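Local coordinates for protein probable transcriptional regulator, AsnC family (Thermus thermophilus, PDB 2DJW) that is of unknown function but is a stand-alone RAM-domain protein related to AsnC-family transcriptional regulators, and binds zinc, at residues 6-11 and 38-43. Numbering follows the deposited sequence.
Sequences VLIRPR and YDLVAL
Val6 and Ala42 face each other as a hydrogen-bonded pair of antiparallel strands, Val6 N giving to Ala42 O over 2.8 Å and Ala42 N returning to Val6 O over 2.7 Å. Such reciprocal pairs separated by a non-hydrogen-bonded one are the repeating unit of antiparallel sheets; here Leu7 and Val41 form the intervening pair, their side chains on the other face from those of Val6 and Ala42. Leu7 also lays its CB over one face of the Tyr38 ring, a CH-pi contact 3.8 Å from the ring centroid. Ile8 renews the bonding with Leu40, but Asp39 and Leu40 both lie opposite Ile8, a classic beta bulge, and of their two amides it is Leu40 N that bonds to Ile8 O (3.0 Å). Ile8 CD1 reaches along the strand between Leu40 CB and Ala42 CB. Arg9 comes next, and its chain, extended until it bends at chi3 (-51°), folds the guanidinium back over the Tyr38 face opposite Leu7. The planes lie 29° apart and Arg9 CZ stands 4.2 Å from the Tyr38 ring centroid, a cation-pi stack; Arg9 NH2, almost above the ring centre, is also bonded to the carbonyl of Pro37. A serine in place of Tyr38 would take away the ring between Arg9 and Leu7, and the guanidinium, left with the Pro37 carbonyl, would probably be freer to swing while Leu7 CB lost its aromatic cover. Pro10 ends the strand with CD against Asp39 OD2, 3.4 Å away. The pairing joins the two central strands of the ferredoxin-like RAM fold: 28-34 lies beyond 40-46, and 66-77 flanks 2-10. Helix 15-22 packs against Pro10, Leu40 and Ala42, whereas Val41, on the other face, meets Phe5 of a second subunit.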
ATOM      1  N   VAL A   6     -19.490  -5.920   6.619  1.00 34.26           N
ATOM      2  CA  VAL A   6     -18.465  -5.550   7.614  1.00 34.22           C
ATOM      3  C   VAL A   6     -17.289  -6.517   7.567  1.00 34.53           C
ATOM      4  O   VAL A   6     -17.423  -7.721   7.797  1.00 34.17           O
ATOM      5  CB  VAL A   6     -19.000  -5.366   9.067  1.00 34.02           C
ATOM      6  CG1 VAL A   6     -17.947  -4.713   9.926  1.00 32.88           C
ATOM      7  CG2 VAL A   6     -20.267  -4.512   9.077  1.00 34.13           C
ATOM      8  N   LEU A   7     -16.140  -5.965   7.218  1.00 34.57           N
ATOM      9  CA  LEU A   7     -14.927  -6.729   7.092  1.00 34.81           C
ATOM     10  C   LEU A   7     -14.158  -6.644   8.432  1.00 35.17           C
ATOM     11  O   LEU A   7     -13.780  -5.564   8.874  1.00 32.87           O
ATOM     12  CB  LEU A   7     -14.108  -6.160   5.924  1.00 34.98           C
ATOM     13  CG  LEU A   7     -14.356  -6.536   4.435  1.00 36.59           C
ATOM     14  CD1 LEU A   7     -15.822  -6.654   3.992  1.00 34.42           C
ATOM     15  CD2 LEU A   7     -13.591  -5.571   3.511  1.00 34.98           C
ATOM     16  N   ILE A   8     -13.946  -7.804   9.059  1.00 36.20           N
ATOM     17  CA  ILE A   8     -13.310  -7.895  10.386  1.00 37.30           C
ATOM     18  C   ILE A   8     -11.973  -8.644  10.310  1.00 38.46           C
ATOM     19  O   ILE A   8     -11.927  -9.810   9.898  1.00 38.72           O
ATOM     20  CB  ILE A   8     -14.245  -8.581  11.407  1.00 36.58           C
ATOM     21  CG1 ILE A   8     -15.670  -8.041  11.309  1.00 35.72           C
ATOM     22  CG2 ILE A   8     -13.733  -8.474  12.838  1.00 38.22           C
ATOM     23  CD1 ILE A   8     -16.647  -9.088  10.791  1.00 33.41           C
ATOM     24  N   ARG A   9     -10.891  -7.950  10.660  1.00 39.81           N
ATOM     25  CA  ARG A   9      -9.595  -8.585  10.873  1.00 41.97           C
ATOM     26  C   ARG A   9      -9.355  -8.799  12.379  1.00 42.58           C
ATOM     27  O   ARG A   9      -9.076  -7.843  13.126  1.00 42.07           O
ATOM     28  CB  ARG A   9      -8.455  -7.751  10.274  1.00 42.16           C
ATOM     29  CG  ARG A   9      -7.044  -8.178  10.741  1.00 42.57           C
ATOM     30  CD  ARG A   9      -5.965  -7.355  10.084  1.00 43.88           C
ATOM     31  NE  ARG A   9      -6.174  -7.342   8.633  1.00 49.04           N
ATOM     32  CZ  ARG A   9      -6.443  -6.263   7.894  1.00 47.13           C
ATOM     33  NH1 ARG A   9      -6.496  -5.049   8.440  1.00 47.32           N
ATOM     34  NH2 ARG A   9      -6.632  -6.411   6.593  1.00 46.04           N
ATOM     35  N   PRO A  10      -9.504 -10.052  12.839  1.00 43.44           N
ATOM     36  CA  PRO A  10      -9.234 -10.371  14.242  1.00 43.25           C
ATOM     37  C   PRO A  10      -7.782 -10.763  14.475  1.00 43.40           C
ATOM     38  O   PRO A  10      -7.069 -11.117  13.515  1.00 43.12           O
ATOM     39  CB  PRO A  10     -10.118 -11.586  14.474  1.00 42.91           C
ATOM     40  CG  PRO A  10     -10.092 -12.306  13.167  1.00 43.07           C
ATOM     41  CD  PRO A  10      -9.946 -11.248  12.090  1.00 43.69           C
ATOM     42  N   ARG A  11      -7.357 -10.713  15.742  1.00 44.10           N
ATOM     43  CA  ARG A  11      -6.198 -11.505  16.200  1.00 44.79           C
ATOM     44  C   ARG A  11      -6.460 -12.954  15.787  1.00 44.93           C
ATOM     45  O   ARG A  11      -7.594 -13.446  15.909  1.00 44.82           O
ATOM     46  CB  ARG A  11      -6.025 -11.409  17.723  1.00 44.92           C
ATOM     47  CG  ARG A  11      -4.674 -11.958  18.248  1.00 45.69           C
ATOM     48  CD  ARG A  11      -4.709 -12.297  19.743  1.00 45.22           C
ATOM     49  NE  ARG A  11      -5.032 -11.123  20.539  1.00 47.98           N
ATOM     50  CZ  ARG A  11      -5.981 -11.062  21.469  1.00 48.79           C
ATOM     51  NH1 ARG A  11      -6.711 -12.131  21.770  1.00 48.62           N
ATOM     52  NH2 ARG A  11      -6.196  -9.917  22.111  1.00 49.14           N
ATOM     53  N   TYR A  38      -9.123 -10.071   5.349  1.00 37.36           N
ATOM     54  CA  TYR A  38      -9.961  -9.949   6.546  1.00 36.53           C
ATOM     55  C   TYR A  38     -10.532 -11.336   6.790  1.00 36.55           C
ATOM     56  O   TYR A  38     -11.189 -11.878   5.915  1.00 36.86           O
ATOM     57  CB  TYR A  38     -11.098  -8.943   6.328  1.00 35.48           C
ATOM     58  CG  TYR A  38     -10.684  -7.465   6.309  1.00 34.97           C
ATOM     59  CD1 TYR A  38     -10.716  -6.702   7.479  1.00 33.47           C
ATOM     60  CD2 TYR A  38     -10.314  -6.811   5.104  1.00 34.47           C
ATOM     61  CE1 TYR A  38     -10.368  -5.350   7.483  1.00 32.47           C
ATOM     62  CE2 TYR A  38      -9.953  -5.458   5.095  1.00 30.98           C
ATOM     63  CZ  TYR A  38      -9.994  -4.734   6.295  1.00 34.30           C
ATOM     64  OH  TYR A  38      -9.656  -3.393   6.348  1.00 34.27           O
ATOM     65  N   ASP A  39     -10.272 -11.922   7.961  1.00 36.15           N
ATOM     66  CA  ASP A  39     -10.713 -13.299   8.248  1.00 35.88           C
ATOM     67  C   ASP A  39     -12.203 -13.471   8.375  1.00 34.15           C
ATOM     68  O   ASP A  39     -12.716 -14.525   8.068  1.00 34.61           O
ATOM     69  CB  ASP A  39      -9.995 -13.874   9.487  1.00 36.91           C
ATOM     70  CG  ASP A  39      -8.504 -13.674   9.411  1.00 40.32           C
ATOM     71  OD1 ASP A  39      -7.797 -14.664   9.095  1.00 44.47           O
ATOM     72  OD2 ASP A  39      -8.056 -12.507   9.597  1.00 43.08           O
ATOM     73  N   LEU A  40     -12.897 -12.440   8.820  1.00 33.54           N
ATOM     74  CA  LEU A  40     -14.346 -12.517   9.002  1.00 33.49           C
ATOM     75  C   LEU A  40     -15.072 -11.447   8.183  1.00 32.83           C
ATOM     76  O   LEU A  40     -14.593 -10.326   8.078  1.00 32.54           O
ATOM     77  CB  LEU A  40     -14.724 -12.380  10.504  1.00 32.69           C
ATOM     78  CG  LEU A  40     -14.236 -13.422  11.533  1.00 33.79           C
ATOM     79  CD1 LEU A  40     -14.345 -12.884  12.984  1.00 32.57           C
ATOM     80  CD2 LEU A  40     -14.985 -14.759  11.404  1.00 31.39           C
ATOM     81  N   VAL A  41     -16.233 -11.795   7.633  1.00 32.67           N
ATOM     82  CA  VAL A  41     -17.112 -10.812   6.988  1.00 32.44           C
ATOM     83  C   VAL A  41     -18.475 -10.960   7.619  1.00 32.66           C
ATOM     84  O   VAL A  41     -19.009 -12.077   7.645  1.00 31.96           O
ATOM     85  CB  VAL A  41     -17.278 -11.044   5.437  1.00 32.29           C
ATOM     86  CG1 VAL A  41     -18.259 -10.032   4.826  1.00 31.45           C
ATOM     87  CG2 VAL A  41     -15.947 -10.954   4.723  1.00 31.85           C
ATOM     88  N   ALA A  42     -19.049  -9.851   8.091  1.00 32.42           N
ATOM     89  CA  ALA A  42     -20.448  -9.871   8.500  1.00 33.86           C
ATOM     90  C   ALA A  42     -21.387  -9.200   7.495  1.00 34.57           C
ATOM     91  O   ALA A  42     -21.226  -8.027   7.180  1.00 34.60           O
ATOM     92  CB  ALA A  42     -20.634  -9.247   9.909  1.00 33.67           C
ATOM     93  N   LEU A  43     -22.379  -9.948   7.025  1.00 35.39           N
ATOM     94  CA  LEU A  43     -23.494  -9.383   6.282  1.00 36.59           C
ATOM     95  C   LEU A  43     -24.563  -8.910   7.276  1.00 37.73           C
ATOM     96  O   LEU A  43     -25.240  -9.728   7.917  1.00 37.77           O
ATOM     97  CB  LEU A  43     -24.074 -10.414   5.313  1.00 36.48           C
ATOM     98  CG  LEU A  43     -25.317 -10.025   4.511  1.00 37.48           C
ATOM     99  CD1 LEU A  43     -25.002  -8.864   3.571  1.00 39.18           C
ATOM    100  CD2 LEU A  43     -25.854 -11.220   3.717  1.00 36.21           C
TER